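Local coordinates for attachment protein G3P (Enterobacteria phage Ike, PDB 4EO0) that sits at the tip of the filamentous phage and binds the bacterial N-pilus, probably to start infection, at residues 18-23 and 30-35; 81-86 and 94-99. One frame throughout, in Å; residues are numbered along the deposited sequence.

Contact 1: 18-23 and 30-35; sequences SKTVES and PVRKEV
Lys19 and Val35 begin an unbroken antiparallel pairing of strands 19-23 and 30-35, whose axes approach to 4.5 Å, their directions 147° from each other. Lys19, Val21 and Ser23 form hydrogen-bonded pairs with Val35, Lys33 and Val31, each pair bonding N to O in both senses; the straightest of the six bonds, Val35 N to Lys19 O, measures 2.8 Å with an angle of 175° at the hydrogen. Thr20-Glu34 and Glu22-Arg32 are the non-hydrogen-bonded pairs between them, and their side chains share one face. Glu34 bends back at chi2 (-69°), which brings its carboxylate over to the partner strand. There Ser18 OG donates to OE1 on the anti side at 2.8 Å, and Thr20 OG1 donates to OE2 on the syn side at 2.7 Å, so both oxygens are gripped and the rotation of the group is fixed. The two strands are the arms of a beta hairpin within the pilus-binding domain, and Ser18 OG is also hydrogen-bonded to Trp93 N and Ser92 OG. Farther out, Glu22 and Arg32 lie side by side in a salt bridge, Arg32 NE to Glu22 OE2 at 3.0 Å, with the carboxylate and guanidinium planes nearly perpendicular. Thr20 CG2 rests 3.9 Å from Arg32 CG. On the other face Val21 CG2 meets Val35 CG2 at 3.8 Å.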
loop_
_atom_site.group_PDB
_atom_site.type_symbol
_atom_site.label_atom_id
_atom_site.label_comp_id
_atom_site.label_asym_id
_atom_site.label_seq_id
_atom_site.Cartn_x
_atom_site.Cartn_y
_atom_site.Cartn_z
ATOM N N SER A 18 4.710 -10.705 -8.684
ATOM C CA SER A 18 5.897 -11.279 -9.338
ATOM C C SER A 18 5.803 -11.320 -10.855
ATOM O O SER A 18 4.719 -11.508 -11.413
ATOM C CB SER A 18 6.218 -12.675 -8.807
ATOM O OG SER A 18 5.259 -13.631 -9.241
ATOM N N LYS A 19 6.949 -11.122 -11.517
ATOM C CA LYS A 19 7.061 -11.170 -12.974
ATOM C C LYS A 19 7.950 -12.352 -13.319
ATOM O O LYS A 19 8.881 -12.654 -12.564
ATOM C CB LYS A 19 7.639 -9.851 -13.515
ATOM C CG LYS A 19 6.631 -8.714 -13.456
ATOM C CD LYS A 19 7.257 -7.351 -13.652
ATOM C CE LYS A 19 6.200 -6.276 -13.609
ATOM N NZ LYS A 19 6.793 -4.917 -13.637
ATOM N N THR A 20 7.631 -13.064 -14.418
ATOM C CA THR A 20 8.399 -14.231 -14.854
ATOM C C THR A 20 9.709 -13.793 -15.499
ATOM O O THR A 20 9.703 -12.886 -16.337
ATOM C CB THR A 20 7.566 -15.120 -15.796
ATOM O OG1 THR A 20 6.231 -15.218 -15.292
ATOM C CG2 THR A 20 8.161 -16.520 -15.965
ATOM N N VAL A 21 10.830 -14.431 -15.094
ATOM C CA VAL A 21 12.176 -14.162 -15.628
ATOM C C VAL A 21 12.864 -15.473 -16.015
ATOM O O VAL A 21 12.894 -16.415 -15.221
ATOM C CB VAL A 21 13.039 -13.261 -14.687
ATOM C CG1 VAL A 21 14.522 -13.271 -15.072
ATOM C CG2 VAL A 21 12.509 -11.825 -14.664
ATOM N N GLU A 22 13.383 -15.529 -17.252
ATOM C CA GLU A 22 14.107 -16.679 -17.788
ATOM C C GLU A 22 15.605 -16.405 -17.719
ATOM O O GLU A 22 16.052 -15.298 -18.028
ATOM C CB GLU A 22 13.700 -16.974 -19.248
ATOM C CG GLU A 22 12.228 -17.297 -19.469
ATOM C CD GLU A 22 11.691 -18.534 -18.774
ATOM O OE1 GLU A 22 12.158 -19.653 -19.087
ATOM O OE2 GLU A 22 10.772 -18.383 -17.936
ATOM N N SER A 23 16.372 -17.420 -17.305
ATOM C CA SER A 23 17.832 -17.383 -17.196
ATOM C C SER A 23 18.380 -18.806 -17.324
ATOM O O SER A 23 17.606 -19.745 -17.511
ATOM C CB SER A 23 18.257 -16.762 -15.866
ATOM O OG SER A 23 17.768 -17.499 -14.756
ATOM N N PRO A 30 18.374 -24.272 -18.480
ATOM C CA PRO A 30 17.433 -23.147 -18.335
ATOM C C PRO A 30 16.626 -23.199 -17.039
ATOM O O PRO A 30 16.124 -24.264 -16.653
ATOM C CB PRO A 30 16.542 -23.253 -19.577
ATOM C CG PRO A 30 16.640 -24.672 -20.001
ATOM C CD PRO A 30 17.994 -25.164 -19.595
ATOM N N VAL A 31 16.543 -22.031 -16.363
ATOM C CA VAL A 31 15.789 -21.872 -15.122
ATOM C C VAL A 31 14.754 -20.763 -15.252
ATOM O O VAL A 31 14.988 -19.751 -15.915
ATOM C CB VAL A 31 16.651 -21.764 -13.837
ATOM C CG1 VAL A 31 17.160 -23.137 -13.399
ATOM C CG2 VAL A 31 17.800 -20.779 -14.005
ATOM N N ARG A 32 13.575 -20.988 -14.659
ATOM C CA ARG A 32 12.448 -20.062 -14.693
ATOM C C ARG A 32 12.266 -19.496 -13.278
ATOM O O ARG A 32 12.197 -20.265 -12.318
ATOM C CB ARG A 32 11.181 -20.786 -15.201
ATOM C CG ARG A 32 9.895 -19.960 -15.147
ATOM C CD ARG A 32 8.736 -20.654 -15.839
ATOM N NE ARG A 32 8.832 -20.552 -17.297
ATOM C CZ ARG A 32 7.865 -20.898 -18.143
ATOM N NH1 ARG A 32 6.712 -21.370 -17.687
ATOM N NH2 ARG A 32 8.045 -20.770 -19.451
ATOM N N LYS A 33 12.233 -18.157 -13.152
ATOM C CA LYS A 33 12.082 -17.479 -11.857
ATOM C C LYS A 33 10.928 -16.464 -11.831
ATOM O O LYS A 33 10.574 -15.902 -12.871
ATOM C CB LYS A 33 13.398 -16.794 -11.432
ATOM C CG LYS A 33 14.548 -17.754 -11.109
ATOM C CD LYS A 33 14.617 -18.089 -9.625
ATOM C CE LYS A 33 15.817 -18.938 -9.284
ATOM N NZ LYS A 33 15.964 -19.102 -7.816
ATOM N N GLU A 34 10.371 -16.215 -10.632
ATOM C CA GLU A 34 9.298 -15.236 -10.392
ATOM C C GLU A 34 9.898 -14.161 -9.496
ATOM O O GLU A 34 10.241 -14.451 -8.348
ATOM C CB GLU A 34 8.065 -15.905 -9.778
ATOM C CG GLU A 34 7.309 -16.750 -10.789
ATOM C CD GLU A 34 6.589 -15.995 -11.889
ATOM O OE1 GLU A 34 6.126 -14.856 -11.649
ATOM O OE2 GLU A 34 6.449 -16.576 -12.985
ATOM N N VAL A 35 10.067 -12.936 -10.061
ATOM C CA VAL A 35 10.774 -11.808 -9.443
ATOM C C VAL A 35 9.905 -10.618 -8.978
ATOM O O VAL A 35 9.042 -10.142 -9.715
ATOM C CB VAL A 35 11.922 -11.329 -10.386
ATOM C CG1 VAL A 35 12.882 -10.370 -9.681
ATOM C CG2 VAL A 35 12.695 -12.507 -10.975
#

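Contact 2: 81-86 and 94-99; sequences VYNGSP and SIRAQV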
loop_
_atom_site.group_PDB
_atom_site.type_symbol
_atom_site.label_atom_id
_atom_site.label_comp_id
_atom_site.label_asym_id
_atom_site.label_seq_id
_atom_site.Cartn_x
_atom_site.Cartn_y
_atom_site.Cartn_z
ATOM N N VAL A 81 4.381 -1.281 5.807
ATOM C CA VAL A 81 4.802 -2.550 6.408
ATOM C C VAL A 81 4.465 -3.584 5.324
ATOM O O VAL A 81 3.351 -3.573 4.773
ATOM C CB VAL A 81 4.139 -2.883 7.753
ATOM C CG1 VAL A 81 4.519 -4.301 8.223
ATOM C CG2 VAL A 81 4.516 -1.844 8.794
ATOM N N TYR A 82 5.429 -4.445 5.017
ATOM C CA TYR A 82 5.309 -5.467 3.977
ATOM C C TYR A 82 5.293 -6.855 4.549
ATOM O O TYR A 82 5.838 -7.082 5.629
ATOM C CB TYR A 82 6.478 -5.360 2.974
ATOM C CG TYR A 82 6.659 -3.981 2.392
ATOM C CD1 TYR A 82 7.367 -3.000 3.082
ATOM C CD2 TYR A 82 6.081 -3.636 1.172
ATOM C CE1 TYR A 82 7.504 -1.708 2.565
ATOM C CE2 TYR A 82 6.216 -2.351 0.644
ATOM C CZ TYR A 82 6.911 -1.385 1.356
ATOM O OH TYR A 82 7.077 -0.125 0.842
ATOM N N ASN A 83 4.706 -7.807 3.816
ATOM C CA ASN A 83 4.706 -9.222 4.239
ATOM C C ASN A 83 5.755 -10.056 3.481
ATOM O O ASN A 83 5.654 -11.281 3.420
ATOM C CB ASN A 83 3.303 -9.832 4.120
ATOM C CG ASN A 83 2.837 -10.069 2.699
ATOM O OD1 ASN A 83 3.409 -9.572 1.739
ATOM N ND2 ASN A 83 1.788 -10.839 2.533
ATOM N N GLY A 84 6.723 -9.389 2.876
ATOM C CA GLY A 84 7.769 -10.078 2.125
ATOM C C GLY A 84 8.836 -9.117 1.702
ATOM O O GLY A 84 8.661 -7.899 1.754
ATOM N N SER A 85 9.937 -9.687 1.286
ATOM C CA SER A 85 11.124 -8.977 0.832
ATOM C C SER A 85 11.258 -9.169 -0.658
ATOM O O SER A 85 10.858 -10.230 -1.158
ATOM C CB SER A 85 12.368 -9.561 1.503
ATOM O OG SER A 85 12.407 -9.168 2.860
ATOM N N PRO A 86 11.845 -8.198 -1.401
ATOM C CA PRO A 86 12.039 -8.426 -2.833
ATOM C C PRO A 86 12.974 -9.614 -3.043
ATOM O O PRO A 86 13.826 -9.911 -2.194
ATOM C CB PRO A 86 12.710 -7.137 -3.313
ATOM C CG PRO A 86 13.228 -6.502 -2.152
ATOM C CD PRO A 86 12.390 -6.883 -1.003
ATOM N N SER A 94 3.243 -12.759 -4.591
ATOM C CA SER A 94 2.980 -11.333 -4.411
ATOM C C SER A 94 3.407 -10.864 -3.034
ATOM O O SER A 94 3.578 -11.682 -2.123
ATOM C CB SER A 94 1.493 -11.027 -4.610
ATOM O OG SER A 94 0.703 -11.752 -3.681
ATOM N N ILE A 95 3.527 -9.537 -2.866
ATOM C CA ILE A 95 3.816 -8.899 -1.581
ATOM C C ILE A 95 2.736 -7.859 -1.375
ATOM O O ILE A 95 2.427 -7.110 -2.298
ATOM C CB ILE A 95 5.228 -8.255 -1.515
ATOM C CG1 ILE A 95 6.308 -9.339 -1.468
ATOM C CG2 ILE A 95 5.394 -7.311 -0.312
ATOM C CD1 ILE A 95 7.755 -8.842 -1.696
ATOM N N ARG A 96 2.195 -7.781 -0.154
ATOM C CA ARG A 96 1.206 -6.795 0.250
ATOM C C ARG A 96 1.958 -5.684 0.938
ATOM O O ARG A 96 2.771 -5.965 1.810
ATOM C CB ARG A 96 0.256 -7.418 1.268
ATOM C CG ARG A 96 -0.687 -8.444 0.686
ATOM C CD ARG A 96 -1.614 -9.000 1.746
ATOM N NE ARG A 96 -2.617 -9.861 1.114
ATOM C CZ ARG A 96 -3.847 -9.459 0.816
ATOM N NH1 ARG A 96 -4.249 -8.233 1.141
ATOM N NH2 ARG A 96 -4.696 -10.286 0.223
ATOM N N ALA A 97 1.716 -4.437 0.523
ATOM C CA ALA A 97 2.252 -3.216 1.142
ATOM C C ALA A 97 1.050 -2.631 1.870
ATOM O O ALA A 97 0.025 -2.370 1.250
ATOM C CB ALA A 97 2.743 -2.239 0.067
ATOM N N GLN A 98 1.150 -2.500 3.183
ATOM C CA GLN A 98 0.066 -1.928 3.982
ATOM C C GLN A 98 0.491 -0.594 4.552
ATOM O O GLN A 98 1.566 -0.483 5.153
ATOM C CB GLN A 98 -0.374 -2.857 5.119
ATOM C CG GLN A 98 -1.251 -4.028 4.649
ATOM C CD GLN A 98 -1.547 -5.031 5.720
ATOM O OE1 GLN A 98 -1.287 -4.817 6.914
ATOM N NE2 GLN A 98 -2.174 -6.122 5.330
ATOM N N VAL A 99 -0.350 0.436 4.358
ATOM C CA VAL A 99 -0.105 1.743 4.961
ATOM C C VAL A 99 -1.206 2.028 5.998
ATOM O O VAL A 99 -2.398 1.695 5.773
ATOM C CB VAL A 99 0.087 2.890 3.916
ATOM C CG1 VAL A 99 -1.247 3.361 3.302
ATOM C CG2 VAL A 99 0.842 4.080 4.543
HETATM O O HOH W 1 1.814 -5.779 4.552
HETATM O O HOH W 2 0.927 -11.743 -0.254
HETATM O O HOH W 3 4.761 -12.321 0.469
#
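A short antiparallel strand pairing that runs on into an irregular segment tied down by the Asn83 side chain, this contact sets residues 81-86 along residues 94-99, which pair through Ile95, Ala97 and Val99 with strand 12-24. Val81 and Gln98 make the hydrogen-bonded pair, Gln98 N reaching Val81 O at 2.9 Å. Tyr82 faces Ala97 as the non-hydrogen-bonded pair; Tyr82 CE2 lies 3.5 Å from Ala97 CB, while Ile95 CG2 comes to the edge of the ring. The same tyrosine touches Leu41 and Cys45 of helix 38-66. Past Tyr82 the backbone pairing weakens, Asn83 N to Arg96 O being long at 3.3 Å, and the Asn83 side chain takes over. With CG between its own N and carbonyl carbon (chi1 72°), Asn83 turns OD1 back to accept from Arg96 N at 2.9 Å, the donor standing 45° out of the amide plane. Ile95 CD1 packs against the backbone there, 3.6 Å from Gly84 C. One water links Val81 O with Arg96 O, and a second joins Asn83 ND2 to Ser94 O. Where 81-86 leaves the regular pairing, the Asn83 amide and this second water thus supplement a weak backbone bond in holding it to 94-99.

Contacts 1 and 2 follow one another along the chain, the first closing before the second opens, and their centres lie about 20 Å apart. Their nearest atoms come to about 5 Å without touching. What joins them is the sheet: strand 12-24, which carries residues 18-23, is the neighbour of strand 94-106, which carries residues 94-99. Ser18 bonds to Trp93, just ahead of Ser94, and Ile95 bonds to Ala16, so the pairing of 12-24 with the start of 94-106 bridges the two contacts. Contact 1 lies far out, its centre about 25 Å from that of the chain, whereas the centre of contact 2 is about 8 Å from it, beside helix 38-66.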